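Local coordinates for protein carboxypeptidase D (Drosophila melanogaster, PDB 3MN8) that removes C-terminal arginine or lysine from peptides and proteins as a zinc-dependent metallocarboxypeptidase, here seen as the catalytic domain followed by a transthyretin-like domain, at residues Ser224-Asn229 against Arg246-Leu251; Thr242-Val247 against Phe292-Ser297. One frame throughout, in Å; residues are numbered along the deposited sequence.

Contact 1: residues Ser224-Asn229 against Arg246-Leu251; sequences SYPYDN and RVFKQL. With GEM ((2-guanidinoethylmercapto)succinic acid), chain G.
Tyr225 and Phe248 bring the backbones nearest, their CA atoms 6.4 Å apart, where the end of strand 222-225 meets one turn of helix 245-257. Beyond the strand the chain turns away through Pro226 and a cis peptide bond before Tyr227, and Tyr225 and Pro226 are left to meet Phe248 and Lys249. Pro226 lies over one face of the Phe248 ring in a CH-pi contact, its CD set toward the rim, 3.7 Å from the ring centroid and 21° off the normal; the CD methylene, its hydrogens polarised by the neighbouring N, suits a phenyl face. The CB of Tyr225 adds an apolar contact to Phe248 CD1 at 3.9 Å. With chi1 at 51°, Tyr225 holds CG between its own N and carbonyl carbon, and Tyr225 OH lies 3.1 Å from Lys249 CE. The lysine chain is extended beyond CG, and its amino group goes to a salt bridge with Asp245. Were Phe248 replaced by a small alanine, Pro226 CD would probably lose the aromatic face it rests on, and a gap would be likely between helix and strand end. Farther along the loop, Asp228 OD1 lies 2.9 Å from N4 of the inhibitor's guanidinium group. The arrangement is helix-on-sheet packing of the M14 carboxypeptidase fold; the loop beyond it supplies Asp228 to the pocket, consistent with recognition of a C-terminal Arg or Lys.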
ATOM      1  N   SER A 224       5.787  -4.737   9.069  1.00 39.73           N
ATOM      2  CA  SER A 224       6.741  -3.666   9.359  1.00 22.52           C
ATOM      3  C   SER A 224       6.221  -2.314   8.897  1.00 29.27           C
ATOM      4  O   SER A 224       5.621  -2.201   7.831  1.00 36.36           O
ATOM      5  CB  SER A 224       8.077  -3.953   8.660  1.00 37.89           C
ATOM      6  OG  SER A 224       9.067  -2.975   8.957  1.00 55.16           O
ATOM      7  N   TYR A 225       6.481  -1.281   9.689  1.00 37.62           N
ATOM      8  CA  TYR A 225       5.946   0.052   9.427  1.00 27.62           C
ATOM      9  C   TYR A 225       7.028   1.080   9.669  1.00 31.10           C
ATOM     10  O   TYR A 225       8.038   0.771  10.308  1.00 42.04           O
ATOM     11  CB  TYR A 225       4.762   0.329  10.361  1.00 34.82           C
ATOM     12  CG  TYR A 225       5.058   0.058  11.823  1.00 25.62           C
ATOM     13  CD1 TYR A 225       4.968  -1.227  12.346  1.00 33.54           C
ATOM     14  CD2 TYR A 225       5.421   1.079  12.673  1.00 28.00           C
ATOM     15  CE1 TYR A 225       5.232  -1.481  13.682  1.00 42.89           C
ATOM     16  CE2 TYR A 225       5.688   0.838  14.012  1.00 45.74           C
ATOM     17  CZ  TYR A 225       5.590  -0.444  14.511  1.00 51.00           C
ATOM     18  OH  TYR A 225       5.855  -0.692  15.843  1.00 55.91           O
ATOM     19  N   PRO A 226       6.819   2.308   9.172  1.00 23.64           N
ATOM     20  CA  PRO A 226       7.741   3.449   9.307  1.00 30.45           C
ATOM     21  C   PRO A 226       8.088   3.827  10.764  1.00 35.42           C
ATOM     22  O   PRO A 226       7.336   3.516  11.703  1.00 38.33           O
ATOM     23  CB  PRO A 226       6.974   4.600   8.635  1.00 37.39           C
ATOM     24  CG  PRO A 226       6.029   3.930   7.690  1.00 45.15           C
ATOM     25  CD  PRO A 226       5.646   2.628   8.342  1.00 32.11           C
ATOM     26  N   TYR A 227       9.230   4.481  10.960  1.00 29.53           N
ATOM     27  CA  TYR A 227      10.192   4.742   9.906  1.00 24.78           C
ATOM     28  C   TYR A 227      11.191   3.590   9.828  1.00 32.03           C
ATOM     29  O   TYR A 227      11.331   2.806  10.781  1.00 25.61           O
ATOM     30  CB  TYR A 227      10.963   6.030  10.201  1.00 40.26           C
ATOM     31  CG  TYR A 227      10.179   7.314  10.097  1.00 37.00           C
ATOM     32  CD1 TYR A 227       9.685   7.758   8.870  1.00 20.61           C
ATOM     33  CD2 TYR A 227       9.979   8.112  11.218  1.00 36.61           C
ATOM     34  CE1 TYR A 227       8.996   8.945   8.769  1.00 17.31           C
ATOM     35  CE2 TYR A 227       9.285   9.296  11.128  1.00 35.01           C
ATOM     36  CZ  TYR A 227       8.794   9.705   9.899  1.00 36.50           C
ATOM     37  OH  TYR A 227       8.099  10.882   9.802  1.00 43.99           O
ATOM     38  N   ASP A 228      11.896   3.512   8.698  1.00 39.25           N
ATOM     39  CA  ASP A 228      12.901   2.476   8.447  1.00 28.46           C
ATOM     40  C   ASP A 228      14.290   2.981   8.820  1.00 33.87           C
ATOM     41  O   ASP A 228      15.252   2.215   8.861  1.00 41.67           O
ATOM     42  CB  ASP A 228      12.889   2.057   6.968  1.00 37.29           C
ATOM     43  CG  ASP A 228      11.782   1.041   6.642  1.00 52.31           C
ATOM     44  OD1 ASP A 228      11.201   0.464   7.588  1.00 52.49           O
ATOM     45  OD2 ASP A 228      11.502   0.808   5.438  1.00 49.52           O
ATOM     46  N   ASN A 229      14.394   4.280   9.080  1.00 34.52           N
ATOM     47  CA  ASN A 229      15.681   4.873   9.438  1.00 46.29           C
ATOM     48  C   ASN A 229      15.546   6.092  10.360  1.00 45.47           C
ATOM     49  O   ASN A 229      14.430   6.517  10.681  1.00 32.79           O
ATOM     50  CB  ASN A 229      16.496   5.216   8.181  1.00 34.38           C
ATOM     51  CG  ASN A 229      15.975   6.445   7.452  1.00 38.51           C
ATOM     52  OD1 ASN A 229      14.951   7.042   7.824  1.00 31.89           O
ATOM     53  ND2 ASN A 229      16.685   6.834   6.397  1.00 36.50           N
ATOM     54  N   ARG A 246       0.408   5.198  16.307  1.00 33.55           N
ATOM     55  CA  ARG A 246      -0.775   4.459  16.718  1.00 40.37           C
ATOM     56  C   ARG A 246      -1.445   3.823  15.497  1.00 44.38           C
ATOM     57  O   ARG A 246      -1.637   2.611  15.441  1.00 48.60           O
ATOM     58  CB  ARG A 246      -1.763   5.373  17.435  1.00 28.57           C
ATOM     59  CG  ARG A 246      -1.181   6.114  18.605  1.00 43.85           C
ATOM     60  CD  ARG A 246      -2.123   7.220  19.061  1.00 63.16           C
ATOM     61  NE  ARG A 246      -2.957   6.820  20.195  1.00 78.28           N
ATOM     62  CZ  ARG A 246      -3.975   7.538  20.660  1.00 91.69           C
ATOM     63  NH1 ARG A 246      -4.297   8.693  20.086  1.00 95.49           N
ATOM     64  NH2 ARG A 246      -4.678   7.102  21.693  1.00 96.81           N
ATOM     65  N   VAL A 247      -1.795   4.645  14.515  1.00 32.38           N
ATOM     66  CA  VAL A 247      -2.459   4.140  13.323  1.00 39.45           C
ATOM     67  C   VAL A 247      -1.603   3.081  12.644  1.00 34.43           C
ATOM     68  O   VAL A 247      -2.098   2.032  12.205  1.00 32.72           O
ATOM     69  CB  VAL A 247      -2.772   5.264  12.319  1.00 35.48           C
ATOM     70  CG1 VAL A 247      -3.143   4.674  10.977  1.00 20.16           C
ATOM     71  CG2 VAL A 247      -3.897   6.139  12.845  1.00 28.71           C
ATOM     72  N   PHE A 248      -0.310   3.355  12.565  1.00 42.10           N
ATOM     73  CA  PHE A 248       0.583   2.428  11.898  1.00 39.67           C
ATOM     74  C   PHE A 248       0.559   1.083  12.588  1.00 37.63           C
ATOM     75  O   PHE A 248       0.421   0.051  11.932  1.00 36.85           O
ATOM     76  CB  PHE A 248       1.999   2.996  11.764  1.00 26.25           C
ATOM     77  CG  PHE A 248       2.229   3.670  10.448  1.00 31.18           C
ATOM     78  CD1 PHE A 248       2.104   2.953   9.272  1.00 35.39           C
ATOM     79  CD2 PHE A 248       2.526   5.010  10.379  1.00 25.40           C
ATOM     80  CE1 PHE A 248       2.295   3.556   8.054  1.00 41.05           C
ATOM     81  CE2 PHE A 248       2.714   5.623   9.160  1.00 30.80           C
ATOM     82  CZ  PHE A 248       2.601   4.890   7.992  1.00 19.58           C
ATOM     83  N   LYS A 249       0.654   1.106  13.914  1.00 36.59           N
ATOM     84  CA  LYS A 249       0.587  -0.113  14.718  1.00 28.14           C
ATOM     85  C   LYS A 249      -0.743  -0.846  14.524  1.00 36.84           C
ATOM     86  O   LYS A 249      -0.784  -2.079  14.534  1.00 38.36           O
ATOM     87  CB  LYS A 249       0.830   0.202  16.196  1.00 27.03           C
ATOM     88  CG  LYS A 249       2.252  -0.097  16.642  1.00 31.30           C
ATOM     89  CD  LYS A 249       2.620   0.527  17.985  1.00 31.29           C
ATOM     90  CE  LYS A 249       4.104   0.296  18.262  1.00 31.11           C
ATOM     91  NZ  LYS A 249       4.666   1.289  19.217  1.00 49.13           N
ATOM     92  N   GLN A 250      -1.825  -0.085  14.333  1.00 38.29           N
ATOM     93  CA  GLN A 250      -3.142  -0.672  14.076  1.00 39.70           C
ATOM     94  C   GLN A 250      -3.176  -1.364  12.708  1.00 35.85           C
ATOM     95  O   GLN A 250      -3.704  -2.464  12.564  1.00 36.00           O
ATOM     96  CB  GLN A 250      -4.256   0.384  14.187  1.00 32.03           C
ATOM     97  CG  GLN A 250      -5.654  -0.203  13.984  1.00 40.57           C
ATOM     98  CD  GLN A 250      -6.780   0.705  14.465  1.00 47.96           C
ATOM     99  OE1 GLN A 250      -6.678   1.354  15.507  1.00 62.94           O
ATOM    100  NE2 GLN A 250      -7.871   0.728  13.716  1.00 41.77           N
ATOM    101  N   LEU A 251      -2.595  -0.714  11.712  1.00 29.08           N
ATOM    102  CA  LEU A 251      -2.487  -1.304  10.388  1.00 30.20           C
ATOM    103  C   LEU A 251      -1.701  -2.598  10.423  1.00 29.51           C
ATOM    104  O   LEU A 251      -2.182  -3.643   9.987  1.00 42.89           O
ATOM    105  CB  LEU A 251      -1.828  -0.321   9.428  1.00 40.57           C
ATOM    106  CG  LEU A 251      -2.666   0.935   9.205  1.00 43.76           C
ATOM    107  CD1 LEU A 251      -1.920   1.957   8.362  1.00 42.98           C
ATOM    108  CD2 LEU A 251      -4.027   0.577   8.603  1.00 25.19           C
TER
HETATM  109  C8  GEM G 601      13.993  -5.097   3.972  1.00 57.00           C
HETATM  110  S7  GEM G 601      12.537  -4.095   3.855  1.00 57.42           S
HETATM  111  C6  GEM G 601      11.715  -4.541   5.357  1.00 51.59           C
HETATM  112  C5  GEM G 601      12.579  -4.372   6.605  1.00 34.21           C
HETATM  113  N3  GEM G 601      12.770  -2.945   6.816  1.00 36.03           N
HETATM  114  C1  GEM G 601      13.594  -2.369   7.684  1.00 43.13           C
HETATM  115  N4  GEM G 601      13.663  -1.046   7.766  1.00 32.44           N
HETATM  116  N2  GEM G 601      14.358  -3.116   8.474  1.00 48.23           N
HETATM  117  C9  GEM G 601      14.931  -4.651   2.882  1.00 64.36           C
HETATM  118  O14 GEM G 601      14.522  -3.794   2.067  1.00 32.86           O
HETATM  119  O15 GEM G 601      16.079  -5.138   2.831  1.00 65.33           O
HETATM  120  C10 GEM G 601      13.701  -6.605   3.900  1.00 45.92           C
HETATM  121  C11 GEM G 601      13.200  -7.147   2.566  1.00 54.16           C
HETATM  122  O12 GEM G 601      12.183  -7.882   2.588  1.00 39.20           O
HETATM  123  O13 GEM G 601      13.825  -6.883   1.507  1.00 33.28           O

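Contact 2: residues Thr242-Val247 against Phe292-Ser297; sequences TPDDRV and FNYAFS
Tyr294 bridges helix 289-296 and the turn that leads into helix 245-257, and its hydroxyl hydrogen-bonds to Asp244. The bond runs from Tyr294 OH to Asp244 OD2 over 3.0 Å, using the anti lone pair of that oxygen, the one directed away from OD1. OD2 lies in the plane of the ring at its edge, while the carboxylate itself stands 90° to that plane. The other oxygen, OD1, forms a salt bridge with Arg376, so the buried acid is held at both oxygens, and the arginine would be expected to favour its charged form.

Packing against the phenol adds to this bond. Pro243 lies beside it, CD 3.8 Å from Tyr294 CE2 near the ring plane. Thr242 contributes OG1, 3.5 Å from Tyr294 CE2. A tyrosine suits the place because it pairs a long ring with a hydroxyl that can donate to Asp244. Its CG, anti to the backbone N (chi1 -175°), points that ring to the turn, and the phenol arrives among three consecutive residues although the nearest CA atoms, those of Thr242 and Tyr294, are 9.2 Å apart.

Within 242-247, a type I turn from Thr242 to Asp245 presents those three residues, and Asp244 occupies the N-cap position without a capping bond from its side chain. Arg376 lies on strand 373-376 of the C-terminal transthyretin-like domain, and Lys364, cation-pi partner of Tyr294, on the loop between strands 355-358 and 366-367. This helix-to-turn packing in the carboxypeptidase fold thus also touches the transthyretin-like domain.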
ATOM      1  N   THR A 242       6.863   7.100  14.058  1.00 51.99           N
ATOM      2  CA  THR A 242       6.225   8.056  13.183  1.00 37.97           C
ATOM      3  C   THR A 242       5.195   8.837  13.986  1.00 45.71           C
ATOM      4  O   THR A 242       4.665   8.335  14.986  1.00 48.12           O
ATOM      5  CB  THR A 242       5.558   7.293  12.022  1.00 43.14           C
ATOM      6  OG1 THR A 242       6.378   7.394  10.848  1.00 51.41           O
ATOM      7  CG2 THR A 242       4.176   7.812  11.718  1.00 28.97           C
ATOM      8  N   PRO A 243       4.915  10.081  13.574  1.00 34.68           N
ATOM      9  CA  PRO A 243       3.865  10.817  14.283  1.00 33.23           C
ATOM     10  C   PRO A 243       2.581   9.991  14.318  1.00 33.99           C
ATOM     11  O   PRO A 243       1.816  10.066  15.266  1.00 36.73           O
ATOM     12  CB  PRO A 243       3.662  12.071  13.418  1.00 28.77           C
ATOM     13  CG  PRO A 243       4.930  12.228  12.663  1.00 39.39           C
ATOM     14  CD  PRO A 243       5.486  10.846  12.455  1.00 39.61           C
ATOM     15  N   ASP A 244       2.356   9.205  13.274  1.00 32.32           N
ATOM     16  CA  ASP A 244       1.151   8.405  13.167  1.00 32.35           C
ATOM     17  C   ASP A 244       1.364   6.977  13.639  1.00 35.56           C
ATOM     18  O   ASP A 244       0.787   6.040  13.092  1.00 44.40           O
ATOM     19  CB  ASP A 244       0.631   8.430  11.727  1.00 34.65           C
ATOM     20  CG  ASP A 244      -0.291   9.619  11.461  1.00 50.08           C
ATOM     21  OD1 ASP A 244      -1.444   9.581  11.947  1.00 60.84           O
ATOM     22  OD2 ASP A 244       0.129  10.591  10.787  1.00 45.87           O
ATOM     23  N   ASP A 245       2.167   6.815  14.680  1.00 32.63           N
ATOM     24  CA  ASP A 245       2.519   5.478  15.133  1.00 43.57           C
ATOM     25  C   ASP A 245       1.332   4.618  15.550  1.00 43.52           C
ATOM     26  O   ASP A 245       1.277   3.436  15.217  1.00 44.29           O
ATOM     27  CB  ASP A 245       3.525   5.516  16.276  1.00 35.64           C
ATOM     28  CG  ASP A 245       4.209   4.193  16.452  1.00 50.43           C
ATOM     29  OD1 ASP A 245       4.810   3.713  15.466  1.00 62.93           O
ATOM     30  OD2 ASP A 245       4.127   3.627  17.555  1.00 55.46           O
ATOM     31  N   ARG A 246       0.408   5.198  16.307  1.00 33.55           N
ATOM     32  CA  ARG A 246      -0.775   4.459  16.718  1.00 40.37           C
ATOM     33  C   ARG A 246      -1.445   3.823  15.497  1.00 44.38           C
ATOM     34  O   ARG A 246      -1.637   2.611  15.441  1.00 48.60           O
ATOM     35  CB  ARG A 246      -1.763   5.373  17.435  1.00 28.57           C
ATOM     36  CG  ARG A 246      -1.181   6.114  18.605  1.00 43.85           C
ATOM     37  CD  ARG A 246      -2.123   7.220  19.061  1.00 63.16           C
ATOM     38  NE  ARG A 246      -2.957   6.820  20.195  1.00 78.28           N
ATOM     39  CZ  ARG A 246      -3.975   7.538  20.660  1.00 91.69           C
ATOM     40  NH1 ARG A 246      -4.297   8.693  20.086  1.00 95.49           N
ATOM     41  NH2 ARG A 246      -4.678   7.102  21.693  1.00 96.81           N
ATOM     42  N   VAL A 247      -1.795   4.645  14.515  1.00 32.38           N
ATOM     43  CA  VAL A 247      -2.459   4.140  13.323  1.00 39.45           C
ATOM     44  C   VAL A 247      -1.603   3.081  12.644  1.00 34.43           C
ATOM     45  O   VAL A 247      -2.098   2.032  12.205  1.00 32.72           O
ATOM     46  CB  VAL A 247      -2.772   5.264  12.319  1.00 35.48           C
ATOM     47  CG1 VAL A 247      -3.143   4.674  10.977  1.00 20.16           C
ATOM     48  CG2 VAL A 247      -3.897   6.139  12.845  1.00 28.71           C
ATOM     49  N   PHE A 292       8.984   6.645   1.863  1.00 30.22           N
ATOM     50  CA  PHE A 292       8.821   7.651   0.824  1.00 20.61           C
ATOM     51  C   PHE A 292       7.347   8.030   0.664  1.00 22.55           C
ATOM     52  O   PHE A 292       7.004   9.212   0.561  1.00 36.56           O
ATOM     53  CB  PHE A 292       9.415   7.208  -0.506  1.00 12.07           C
ATOM     54  CG  PHE A 292       9.027   8.090  -1.646  1.00 15.25           C
ATOM     55  CD1 PHE A 292       9.808   9.181  -1.978  1.00 25.37           C
ATOM     56  CD2 PHE A 292       7.865   7.848  -2.374  1.00 14.55           C
ATOM     57  CE1 PHE A 292       9.450  10.026  -3.026  1.00 28.77           C
ATOM     58  CE2 PHE A 292       7.506   8.675  -3.424  1.00 31.66           C
ATOM     59  CZ  PHE A 292       8.295   9.769  -3.749  1.00 32.69           C
ATOM     60  N   ASN A 293       6.479   7.028   0.673  1.00 24.53           N
ATOM     61  CA  ASN A 293       5.043   7.279   0.704  1.00 33.80           C
ATOM     62  C   ASN A 293       4.624   8.272   1.798  1.00 31.51           C
ATOM     63  O   ASN A 293       3.929   9.260   1.536  1.00 33.59           O
ATOM     64  CB  ASN A 293       4.281   5.961   0.867  1.00 29.46           C
ATOM     65  CG  ASN A 293       4.096   5.221  -0.459  1.00 34.98           C
ATOM     66  OD1 ASN A 293       3.046   5.326  -1.109  1.00 21.16           O
ATOM     67  ND2 ASN A 293       5.119   4.467  -0.863  1.00 36.71           N
ATOM     68  N   TYR A 294       5.068   8.011   3.020  1.00 26.84           N
ATOM     69  CA  TYR A 294       4.601   8.777   4.168  1.00 43.75           C
ATOM     70  C   TYR A 294       5.114  10.208   4.133  1.00 36.47           C
ATOM     71  O   TYR A 294       4.364  11.158   4.368  1.00 28.10           O
ATOM     72  CB  TYR A 294       5.019   8.084   5.472  1.00 38.85           C
ATOM     73  CG  TYR A 294       4.484   8.737   6.729  1.00 38.87           C
ATOM     74  CD1 TYR A 294       3.106   8.816   6.971  1.00 35.84           C
ATOM     75  CD2 TYR A 294       5.357   9.264   7.688  1.00 31.28           C
ATOM     76  CE1 TYR A 294       2.615   9.411   8.130  1.00 39.93           C
ATOM     77  CE2 TYR A 294       4.880   9.858   8.849  1.00 27.99           C
ATOM     78  CZ  TYR A 294       3.507   9.932   9.068  1.00 39.54           C
ATOM     79  OH  TYR A 294       3.035  10.521  10.228  1.00 32.15           O
ATOM     80  N   ALA A 295       6.398  10.344   3.820  1.00 42.70           N
ATOM     81  CA  ALA A 295       7.102  11.620   3.912  1.00 33.51           C
ATOM     82  C   ALA A 295       6.868  12.548   2.723  1.00 31.66           C
ATOM     83  O   ALA A 295       7.078  13.749   2.842  1.00 41.00           O
ATOM     84  CB  ALA A 295       8.593  11.381   4.102  1.00 22.52           C
ATOM     85  N   PHE A 296       6.446  12.006   1.583  1.00 22.09           N
ATOM     86  CA  PHE A 296       6.307  12.827   0.384  1.00 25.53           C
ATOM     87  C   PHE A 296       4.901  12.753  -0.179  1.00 36.95           C
ATOM     88  O   PHE A 296       4.647  13.184  -1.311  1.00 29.04           O
ATOM     89  CB  PHE A 296       7.315  12.395  -0.681  1.00 38.07           C
ATOM     90  CG  PHE A 296       8.764  12.559  -0.261  1.00 52.12           C
ATOM     91  CD1 PHE A 296       9.412  11.576   0.482  1.00 45.52           C
ATOM     92  CD2 PHE A 296       9.481  13.698  -0.618  1.00 54.27           C
ATOM     93  CE1 PHE A 296      10.744  11.730   0.858  1.00 39.75           C
ATOM     94  CE2 PHE A 296      10.819  13.854  -0.236  1.00 42.96           C
ATOM     95  CZ  PHE A 296      11.444  12.871   0.500  1.00 38.86           C
ATOM     96  N   SER A 297       3.991  12.187   0.609  1.00 29.70           N
ATOM     97  CA  SER A 297       2.588  12.137   0.221  1.00 15.35           C
ATOM     98  C   SER A 297       1.755  11.892   1.459  1.00 24.90           C
ATOM     99  O   SER A 297       2.278  11.875   2.573  1.00 36.56           O
ATOM    100  CB  SER A 297       2.330  11.035  -0.815  1.00 21.74           C
ATOM    101  OG  SER A 297       2.144   9.758  -0.209  1.00 18.36           O
TER

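Helix 245-257 joins the two contacts: they share Arg246 and Val247, and their centres are 8 Å apart. The side chains run together as well. Tyr227 of contact 1 touches contact 2 twice, its CZ 3.5 Å from Thr242 OG1 and its OH 3.5 Å from Tyr294 CE2, while the rings of Phe248 and Tyr294 meet edge-to-face. Contact 1 lies nearer the active site, Asp228 belonging to the inhibitor pocket, the Pro226 side chain about 11 Å from that of the zinc ligand His217 and the Tyr225 side chain about 11 Å from that of Glu305, the predicted proton donor/acceptor. Contact 2 is set back, the Thr242 side chain about 12 Å from the inhibitor.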